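Local coordinates for protein uricase (Arthrobacter globiformis, PDB 2YZE) that catalyses the oxidation of uric acid by molecular oxygen to 5-hydroxyisourate and hydrogen peroxide, on the way to (S)-allantoin, at residues A183-A188 with S246-H251; S161-F166 with S219-Q224; K157-E162 with T177-L182. All coordinates share one frame; numbering follows the deposited sequence.

Contact 1: A183-A188 with S246-H251; sequences ATDVSA and SLPNKH. With NOB ((dihydroxyboranyloxy-hydroxy-boranyl)oxylithium), chain I.
Two antiparallel neighbours of the central sheet, strands 182-192 and 240-254, meet here with Thr184 facing Pro248 and Asp185 reaching Lys250, close to the urate site. Backbone bonds hold both ends: Lys250 N gives to Ala183 O (3.0 Å) and Ser246 N to Ser187 O (3.1 Å). Between them Pro248 has no N-H to offer. With OG1 placed opposite its own N (chi1 -174°), Thr184 gives its proton to a lone pair of Pro248 O at 2.6 Å, in the carbonyl plane, while the Pro248 ring lies against the same hydroxyl through CD. Water 2 serves Asp185 O (2.8 Å) and also bonds to Ser187 OG and Ser246 O; Asp185 N, by contrast, is buried with no partner in the model. Lys250, bent at its second and third torsions, crosses the Asp185 side chain at about a right angle, and NZ forms a salt bridge with OD1 at 3.0 Å, on the syn side and 26° out of the carboxylate plane; Thr154 OG1 also bonds to OD1. Without the lysine's long arm, as with an alanine here, the Asp185 carboxylate is likely to lose its charged mate. One residue earlier, Asn249 turns ND2 to OB4 of the bound borate in a weak bond (2.9 Å). Water 1 accepts from Ala183 N and lies 2.7 Å from Asn249 OD1, which would probably limit rotation of this urate-binding amide.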
loop_
_atom_site.group_PDB
_atom_site.type_symbol
_atom_site.label_atom_id
_atom_site.label_comp_id
_atom_site.label_asym_id
_atom_site.label_seq_id
_atom_site.Cartn_x
_atom_site.Cartn_y
_atom_site.Cartn_z
ATOM N N ALA A 183 21.796 -2.623 4.733
ATOM C CA ALA A 183 20.822 -2.330 3.685
ATOM C C ALA A 183 19.946 -1.164 4.123
ATOM O O ALA A 183 19.552 -1.072 5.291
ATOM C CB ALA A 183 19.960 -3.558 3.414
ATOM N N THR A 184 19.632 -0.276 3.187
ATOM C CA THR A 184 18.808 0.873 3.517
ATOM C C THR A 184 18.070 1.391 2.289
ATOM O O THR A 184 18.307 0.930 1.173
ATOM C CB THR A 184 19.683 2.012 4.126
ATOM O OG1 THR A 184 18.845 3.077 4.577
ATOM C CG2 THR A 184 20.656 2.561 3.096
ATOM N N ASP A 185 17.149 2.325 2.516
ATOM C CA ASP A 185 16.389 2.963 1.441
ATOM C C ASP A 185 16.895 4.393 1.453
ATOM O O ASP A 185 16.692 5.112 2.425
ATOM C CB ASP A 185 14.887 2.983 1.731
ATOM C CG ASP A 185 14.250 1.616 1.651
ATOM O OD1 ASP A 185 14.748 0.764 0.886
ATOM O OD2 ASP A 185 13.231 1.403 2.344
ATOM N N VAL A 186 17.567 4.810 0.393
ATOM C CA VAL A 186 18.100 6.159 0.364
ATOM C C VAL A 186 17.022 7.222 0.155
ATOM O O VAL A 186 16.409 7.307 -0.911
ATOM C CB VAL A 186 19.183 6.301 -0.728
ATOM C CG1 VAL A 186 19.806 7.697 -0.674
ATOM C CG2 VAL A 186 20.255 5.236 -0.531
ATOM N N SER A 187 16.774 7.994 1.208
ATOM C CA SER A 187 15.824 9.100 1.186
ATOM C C SER A 187 16.684 10.292 1.545
ATOM O O SER A 187 17.156 10.409 2.681
ATOM C CB SER A 187 14.730 8.944 2.245
ATOM O OG SER A 187 13.631 8.203 1.753
ATOM N N ALA A 188 16.911 11.162 0.572
ATOM C CA ALA A 188 17.738 12.329 0.810
ATOM C C ALA A 188 17.105 13.549 0.174
ATOM O O ALA A 188 16.471 13.456 -0.877
ATOM C CB ALA A 188 19.128 12.108 0.237
ATOM N N SER A 246 17.293 10.372 5.751
ATOM C CA SER A 246 16.488 9.535 6.628
ATOM C C SER A 246 16.748 8.127 6.110
ATOM O O SER A 246 16.195 7.719 5.078
ATOM C CB SER A 246 15.007 9.892 6.496
ATOM O OG SER A 246 14.216 9.119 7.381
ATOM N N LEU A 247 17.604 7.398 6.822
ATOM C CA LEU A 247 17.998 6.060 6.406
ATOM C C LEU A 247 17.578 4.932 7.334
ATOM O O LEU A 247 18.020 4.860 8.480
ATOM C CB LEU A 247 19.520 6.009 6.235
ATOM C CG LEU A 247 20.148 7.059 5.314
ATOM C CD1 LEU A 247 21.651 6.878 5.284
ATOM C CD2 LEU A 247 19.565 6.923 3.911
ATOM N N PRO A 248 16.706 4.035 6.855
ATOM C CA PRO A 248 16.283 2.923 7.706
ATOM C C PRO A 248 17.372 1.856 7.686
ATOM O O PRO A 248 18.079 1.704 6.689
ATOM C CB PRO A 248 15.003 2.442 7.032
ATOM C CG PRO A 248 15.283 2.702 5.579
ATOM C CD PRO A 248 15.889 4.096 5.627
ATOM N N ASN A 249 17.544 1.144 8.790
ATOM C CA ASN A 249 18.531 0.076 8.813
ATOM C C ASN A 249 17.669 -1.163 8.651
ATOM O O ASN A 249 17.134 -1.692 9.628
ATOM C CB ASN A 249 19.283 0.035 10.144
ATOM C CG ASN A 249 20.525 -0.842 10.079
ATOM O OD1 ASN A 249 20.733 -1.571 9.106
ATOM N ND2 ASN A 249 21.358 -0.775 11.116
ATOM N N LYS A 250 17.505 -1.591 7.402
ATOM C CA LYS A 250 16.683 -2.746 7.065
ATOM C C LYS A 250 17.445 -4.010 7.416
ATOM O O LYS A 250 18.313 -4.472 6.673
ATOM C CB LYS A 250 16.330 -2.701 5.582
ATOM C CG LYS A 250 16.002 -1.276 5.129
ATOM C CD LYS A 250 14.882 -1.221 4.125
ATOM C CE LYS A 250 15.211 -1.969 2.866
ATOM N NZ LYS A 250 14.027 -1.938 1.970
ATOM N N HIS A 251 17.100 -4.554 8.573
ATOM C CA HIS A 251 17.761 -5.727 9.109
ATOM C C HIS A 251 17.663 -7.014 8.314
ATOM O O HIS A 251 16.579 -7.485 7.972
ATOM C CB HIS A 251 17.279 -5.963 10.539
ATOM C CG HIS A 251 17.435 -4.768 11.431
ATOM N ND1 HIS A 251 16.395 -4.254 12.177
ATOM C CD2 HIS A 251 18.507 -3.983 11.691
ATOM C CE1 HIS A 251 16.821 -3.204 12.858
ATOM N NE2 HIS A 251 18.099 -3.020 12.581
HETATM B B1 NOB I . 23.509 1.271 14.029
HETATM B B2 NOB I . 21.713 -0.566 14.362
HETATM O OB1 NOB I . 23.092 2.395 15.023
HETATM O OB2 NOB I . 23.203 -0.253 13.853
HETATM O OB3 NOB I . 24.410 1.496 12.783
HETATM O OB4 NOB I . 20.318 -0.115 13.739
HETATM O OB5 NOB I . 21.663 -1.337 15.741
HETATM LI LI NOB I . 22.120 0.486 16.412
HETATM O O HOH W 1 20.768 -3.458 7.153
HETATM O O HOH W 2 14.196 5.885 3.336
#

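Contact 2: S161-F166 with S219-Q224; sequences SEFHGF and SLALQQ. With NOB ((dihydroxyboranyloxy-hydroxy-boranyl)oxylithium), chain I.
Phe163 and Ala221 bring a loop up to the N-terminal end of helix 222-236 in this T-fold enzyme, with Ala221 at the N-cap position and the borate compound held between the two. The Phe163 ring turns a face to the ligand: OB2 sits 3.7 Å above the ring plane over its centre, and the lithium is 3.4 Å from CZ. At its edge, Leu220 O lies in the ring plane, 3.7 Å from Phe163 CD1, with the Ala221 methyl nearby. CG stands opposite the backbone N (chi1 -168°), which swings the ring off the loop and across the ligand, a pose consistent with stacking on flat urate. Beyond the ring, Glu162 and Leu220 run side by side in the same direction, and CD2 of Leu220 rests against the carboxylate. That carboxylate is fixed twice: OE2 is hydrogen-bonded to His218 NE2, and OE1 takes a bond from His164 NE2 at 2.8 Å, with OE1 lying in the imidazole plane but NE2 reaching it from above the carboxylate. Backbones join in a single bridge of Ser161 with Ser219, where Glu162 N gives to Ser219 O (2.7 Å). Water 3 ties Ser161 OG, Ser219 OG and Glu162 O together; Ser161 OG also bonds to Arg180 NE and Ser219 OG to Thr225 OG1. Water 4 links His164 N to Leu220 O. Asn61 of the second subunit bonds to the carbonyls of His164 and Leu220, joining the two segments, and Thr67 OG1 of that subunit bonds to the ligand, completing the site. At the helix start Leu222 N points almost straight at OB3 of the ligand, 3.0 Å away with an N-H...O angle of 176°.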
loop_
_atom_site.group_PDB
_atom_site.type_symbol
_atom_site.label_atom_id
_atom_site.label_comp_id
_atom_site.label_asym_id
_atom_site.label_seq_id
_atom_site.Cartn_x
_atom_site.Cartn_y
_atom_site.Cartn_z
ATOM N N SER A 161 30.816 -3.847 6.476
ATOM C CA SER A 161 29.995 -3.132 7.433
ATOM C C SER A 161 30.176 -3.794 8.790
ATOM O O SER A 161 30.099 -5.015 8.910
ATOM C CB SER A 161 28.524 -3.179 7.025
ATOM O OG SER A 161 27.703 -2.647 8.050
ATOM N N GLU A 162 30.431 -2.977 9.805
ATOM C CA GLU A 162 30.632 -3.465 11.163
ATOM C C GLU A 162 29.804 -2.635 12.127
ATOM O O GLU A 162 29.280 -1.574 11.772
ATOM C CB GLU A 162 32.099 -3.321 11.573
ATOM C CG GLU A 162 33.093 -3.946 10.635
ATOM C CD GLU A 162 34.530 -3.723 11.084
ATOM O OE1 GLU A 162 34.807 -3.845 12.297
ATOM O OE2 GLU A 162 35.386 -3.437 10.224
ATOM N N PHE A 163 29.678 -3.138 13.349
ATOM C CA PHE A 163 28.982 -2.423 14.408
ATOM C C PHE A 163 29.411 -3.008 15.738
ATOM O O PHE A 163 28.962 -4.083 16.139
ATOM C CB PHE A 163 27.463 -2.497 14.282
ATOM C CG PHE A 163 26.750 -1.531 15.192
ATOM C CD1 PHE A 163 27.052 -0.169 15.146
ATOM C CD2 PHE A 163 25.820 -1.974 16.121
ATOM C CE1 PHE A 163 26.435 0.741 16.022
ATOM C CE2 PHE A 163 25.200 -1.079 16.998
ATOM C CZ PHE A 163 25.512 0.284 16.945
ATOM N N HIS A 164 30.298 -2.286 16.408
ATOM C CA HIS A 164 30.827 -2.707 17.691
ATOM C C HIS A 164 31.226 -1.483 18.500
ATOM O O HIS A 164 31.225 -0.359 17.989
ATOM C CB HIS A 164 32.036 -3.624 17.463
ATOM C CG HIS A 164 33.026 -3.087 16.475
ATOM N ND1 HIS A 164 33.862 -2.026 16.756
ATOM C CD2 HIS A 164 33.297 -3.450 15.199
ATOM C CE1 HIS A 164 34.606 -1.761 15.697
ATOM N NE2 HIS A 164 34.282 -2.610 14.737
ATOM N N GLY A 165 31.551 -1.695 19.770
ATOM C CA GLY A 165 31.952 -0.581 20.609
ATOM C C GLY A 165 30.804 0.202 21.216
ATOM O O GLY A 165 31.026 1.245 21.831
ATOM N N PHE A 166 29.576 -0.279 21.044
ATOM C CA PHE A 166 28.430 0.410 21.619
ATOM C C PHE A 166 28.321 0.000 23.080
ATOM O O PHE A 166 28.789 -1.071 23.462
ATOM C CB PHE A 166 27.136 0.054 20.874
ATOM C CG PHE A 166 26.950 -1.424 20.624
ATOM C CD1 PHE A 166 27.503 -2.028 19.495
ATOM C CD2 PHE A 166 26.214 -2.206 21.508
ATOM C CE1 PHE A 166 27.320 -3.390 19.248
ATOM C CE2 PHE A 166 26.025 -3.569 21.271
ATOM C CZ PHE A 166 26.580 -4.159 20.135
ATOM N N SER A 219 31.862 0.931 6.524
ATOM C CA SER A 219 30.969 1.354 7.596
ATOM C C SER A 219 31.157 0.753 8.981
ATOM O O SER A 219 31.170 -0.465 9.147
ATOM C CB SER A 219 29.520 1.133 7.155
ATOM O OG SER A 219 28.624 1.636 8.123
ATOM N N LEU A 220 31.300 1.633 9.970
ATOM C CA LEU A 220 31.445 1.225 11.363
ATOM C C LEU A 220 30.126 1.532 12.050
ATOM O O LEU A 220 29.913 1.184 13.207
ATOM C CB LEU A 220 32.575 2.003 12.040
ATOM C CG LEU A 220 33.965 1.808 11.436
ATOM C CD1 LEU A 220 34.991 2.619 12.228
ATOM C CD2 LEU A 220 34.323 0.322 11.465
ATOM N N ALA A 221 29.239 2.197 11.313
ATOM C CA ALA A 221 27.918 2.564 11.805
ATOM C C ALA A 221 27.157 3.231 10.662
ATOM O O ALA A 221 27.754 3.875 9.804
ATOM C CB ALA A 221 28.039 3.522 12.973
ATOM N N LEU A 222 25.843 3.068 10.644
ATOM C CA LEU A 222 25.037 3.683 9.594
ATOM C C LEU A 222 25.213 5.197 9.691
ATOM O O LEU A 222 25.190 5.901 8.678
ATOM C CB LEU A 222 23.560 3.333 9.772
ATOM C CG LEU A 222 22.748 3.013 8.511
ATOM C CD1 LEU A 222 21.283 3.257 8.807
ATOM C CD2 LEU A 222 23.199 3.861 7.329
ATOM N N GLN A 223 25.384 5.691 10.916
ATOM C CA GLN A 223 25.572 7.126 11.142
ATOM C C GLN A 223 26.796 7.630 10.379
ATOM O O GLN A 223 26.758 8.705 9.786
ATOM C CB GLN A 223 25.734 7.441 12.643
ATOM C CG GLN A 223 24.445 7.332 13.464
ATOM C CD GLN A 223 24.206 5.935 14.012
ATOM O OE1 GLN A 223 24.626 4.946 13.421
ATOM N NE2 GLN A 223 23.516 5.851 15.145
ATOM N N GLN A 224 27.871 6.843 10.387
ATOM C CA GLN A 224 29.113 7.214 9.705
ATOM C C GLN A 224 28.936 7.207 8.190
ATOM O O GLN A 224 29.377 8.124 7.495
ATOM C CB GLN A 224 30.242 6.243 10.075
ATOM C CG GLN A 224 31.621 6.667 9.554
ATOM C CD GLN A 224 32.636 5.531 9.565
ATOM O OE1 GLN A 224 33.848 5.762 9.532
ATOM N NE2 GLN A 224 32.144 4.298 9.597
HETATM B B1 NOB I . 23.509 1.271 14.029
HETATM B B2 NOB I . 21.713 -0.566 14.362
HETATM O OB1 NOB I . 23.092 2.395 15.023
HETATM O OB2 NOB I . 23.203 -0.253 13.853
HETATM O OB3 NOB I . 24.410 1.496 12.783
HETATM O OB4 NOB I . 20.318 -0.115 13.739
HETATM O OB5 NOB I . 21.663 -1.337 15.741
HETATM LI LI NOB I . 22.120 0.486 16.412
HETATM O O HOH W 3 27.922 -0.518 9.589
HETATM O O HOH W 4 31.685 -0.527 14.610
#

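Contact 3: K157-E162 with T177-L182; sequences KSTGSE and TTDRIL. With NOB ((dihydroxyboranyloxy-hydroxy-boranyl)oxylithium), chain I.
Arg180 presents its guanidinium group edge-on to Ser161 and to the borate compound: Ser161 OG takes the NE proton in the guanidinium plane at 3.1 Å, and OB2 of the ligand sits in that plane beyond NH1 at 3.2 Å. NH2 gives to water 3, which also reaches Ser161 OG, and makes a weak bond to OB3. Although CG lies between the backbone N and carbonyl carbon (chi1 68°), the chain runs extended from there and carries the charge out to the ligand. With NE pinned by the serine, the plane is probably kept from rotating, and the gathered donors would probably favour an anionic ligand. Behind it, Arg180 N bonds to Ser161 O, and Lys157 and Leu182 form an antiparallel hydrogen-bonded pair, 3.0 Å from Lys157 N to Leu182 O and 3.2 Å from Leu182 N to Lys157 O. A second flat group, the Asp179 carboxylate, is met by Thr159 OG1 from above its plane (2.8 Å to OD1). Water 5 also gives to OD1, and OD2 makes a salt bridge to Arg32 of the third subunit. Glu162 lays CG against Thr178 O, and Thr177 OG1 accepts from Asp179 N in an ST turn. The segment leaving strand 143-157 and the one entering strand 182-192 are thereby zipped together to form one wall of the urate site, carrying Arg180, one of the urate-binding residues.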
loop_
_atom_site.group_PDB
_atom_site.type_symbol
_atom_site.label_atom_id
_atom_site.label_comp_id
_atom_site.label_asym_id
_atom_site.label_seq_id
_atom_site.Cartn_x
_atom_site.Cartn_y
_atom_site.Cartn_z
ATOM N N LYS A 157 24.928 -3.591 0.977
ATOM C CA LYS A 157 26.329 -3.997 0.950
ATOM C C LYS A 157 26.327 -5.365 1.624
ATOM O O LYS A 157 25.829 -5.503 2.741
ATOM C CB LYS A 157 27.203 -3.039 1.759
ATOM C CG LYS A 157 27.253 -1.624 1.215
ATOM C CD LYS A 157 28.686 -1.129 1.096
ATOM C CE LYS A 157 29.429 -1.196 2.409
ATOM N NZ LYS A 157 30.875 -0.874 2.227
ATOM N N SER A 158 26.875 -6.373 0.948
ATOM C CA SER A 158 26.896 -7.725 1.498
ATOM C C SER A 158 27.981 -7.915 2.556
ATOM O O SER A 158 27.927 -8.858 3.346
ATOM C CB SER A 158 27.056 -8.746 0.366
ATOM O OG SER A 158 28.092 -8.370 -0.522
ATOM N N THR A 159 28.962 -7.019 2.568
ATOM C CA THR A 159 30.039 -7.062 3.556
ATOM C C THR A 159 30.655 -5.662 3.624
ATOM O O THR A 159 30.211 -4.755 2.918
ATOM C CB THR A 159 31.121 -8.134 3.193
ATOM O OG1 THR A 159 31.952 -8.374 4.336
ATOM C CG2 THR A 159 32.002 -7.670 2.027
ATOM N N GLY A 160 31.657 -5.467 4.471
ATOM C CA GLY A 160 32.253 -4.144 4.572
ATOM C C GLY A 160 31.411 -3.241 5.458
ATOM O O GLY A 160 31.276 -2.033 5.220
ATOM N N SER A 161 30.816 -3.847 6.476
ATOM C CA SER A 161 29.995 -3.132 7.433
ATOM C C SER A 161 30.176 -3.794 8.790
ATOM O O SER A 161 30.099 -5.015 8.910
ATOM C CB SER A 161 28.524 -3.179 7.025
ATOM O OG SER A 161 27.703 -2.647 8.050
ATOM N N GLU A 162 30.431 -2.977 9.805
ATOM C CA GLU A 162 30.632 -3.465 11.163
ATOM C C GLU A 162 29.804 -2.635 12.127
ATOM O O GLU A 162 29.280 -1.574 11.772
ATOM C CB GLU A 162 32.099 -3.321 11.573
ATOM C CG GLU A 162 33.093 -3.946 10.635
ATOM C CD GLU A 162 34.530 -3.723 11.084
ATOM O OE1 GLU A 162 34.807 -3.845 12.297
ATOM O OE2 GLU A 162 35.386 -3.437 10.224
ATOM N N THR A 177 29.837 -7.128 16.059
ATOM C CA THR A 177 30.122 -7.835 14.819
ATOM C C THR A 177 31.034 -7.026 13.910
ATOM O O THR A 177 30.971 -5.799 13.887
ATOM C CB THR A 177 28.825 -8.170 14.052
ATOM O OG1 THR A 177 29.145 -8.962 12.905
ATOM C CG2 THR A 177 28.125 -6.904 13.593
ATOM N N THR A 178 31.887 -7.720 13.167
ATOM C CA THR A 178 32.793 -7.056 12.239
ATOM C C THR A 178 32.433 -7.383 10.791
ATOM O O THR A 178 33.180 -7.046 9.871
ATOM C CB THR A 178 34.251 -7.467 12.478
ATOM O OG1 THR A 178 34.388 -8.877 12.274
ATOM C CG2 THR A 178 34.676 -7.109 13.902
ATOM N N ASP A 179 31.293 -8.038 10.593
ATOM C CA ASP A 179 30.835 -8.398 9.245
ATOM C C ASP A 179 29.322 -8.588 9.263
ATOM O O ASP A 179 28.812 -9.556 9.828
ATOM C CB ASP A 179 31.501 -9.697 8.762
ATOM C CG ASP A 179 31.353 -9.918 7.252
ATOM O OD1 ASP A 179 30.514 -9.242 6.612
ATOM O OD2 ASP A 179 32.074 -10.780 6.698
ATOM N N ARG A 180 28.605 -7.656 8.652
ATOM C CA ARG A 180 27.154 -7.742 8.605
ATOM C C ARG A 180 26.674 -7.085 7.325
ATOM O O ARG A 180 27.434 -6.405 6.641
ATOM C CB ARG A 180 26.524 -7.006 9.795
ATOM C CG ARG A 180 26.716 -5.488 9.742
ATOM C CD ARG A 180 25.924 -4.750 10.807
ATOM N NE ARG A 180 26.062 -3.303 10.646
ATOM C CZ ARG A 180 25.406 -2.393 11.359
ATOM N NH1 ARG A 180 24.551 -2.767 12.305
ATOM N NH2 ARG A 180 25.594 -1.100 11.108
ATOM N N ILE A 181 25.412 -7.308 6.997
ATOM C CA ILE A 181 24.823 -6.690 5.822
ATOM C C ILE A 181 24.335 -5.308 6.252
ATOM O O ILE A 181 23.855 -5.130 7.370
ATOM C CB ILE A 181 23.611 -7.497 5.305
ATOM C CG1 ILE A 181 24.095 -8.713 4.506
ATOM C CG2 ILE A 181 22.703 -6.606 4.453
ATOM C CD1 ILE A 181 22.961 -9.563 3.955
ATOM N N LEU A 182 24.488 -4.330 5.374
ATOM C CA LEU A 182 24.010 -2.979 5.651
ATOM C C LEU A 182 23.096 -2.659 4.480
ATOM O O LEU A 182 23.562 -2.486 3.357
ATOM C CB LEU A 182 25.173 -1.978 5.697
ATOM C CG LEU A 182 24.777 -0.513 5.940
ATOM C CD1 LEU A 182 24.145 -0.361 7.313
ATOM C CD2 LEU A 182 26.002 0.376 5.828
HETATM B B1 NOB I . 23.509 1.271 14.029
HETATM B B2 NOB I . 21.713 -0.566 14.362
HETATM O OB1 NOB I . 23.092 2.395 15.023
HETATM O OB2 NOB I . 23.203 -0.253 13.853
HETATM O OB3 NOB I . 24.410 1.496 12.783
HETATM O OB4 NOB I . 20.318 -0.115 13.739
HETATM O OB5 NOB I . 21.663 -1.337 15.741
HETATM LI LI NOB I . 22.120 0.486 16.412
HETATM O O HOH W 5 27.999 -9.802 5.970
HETATM O O HOH W 6 32.930 -6.195 7.127
HETATM O O HOH W 3 27.922 -0.518 9.589
#

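From the N terminus, strand 143-157 runs out into 157-162, and contact 3 closes the first loop, a 14-residue excursion without helix or strand, when 177-182 returns to begin strand 182-192. Contact 2 starts from the same place, sharing Ser161 and Glu162, but reaches on past helix 199-216 to the start of helix 222-236; the returning segment of contact 3 thus lies inside its span. Contact 1 opens after contact 3 has closed, so those two are in series, and it crosses contact 2 because 183-188 precedes 219-224 while 246-251 follows it. Leu222 packs on Leu247 and Asn249, joining helix to sheet, and all three contacts touch the borate compound.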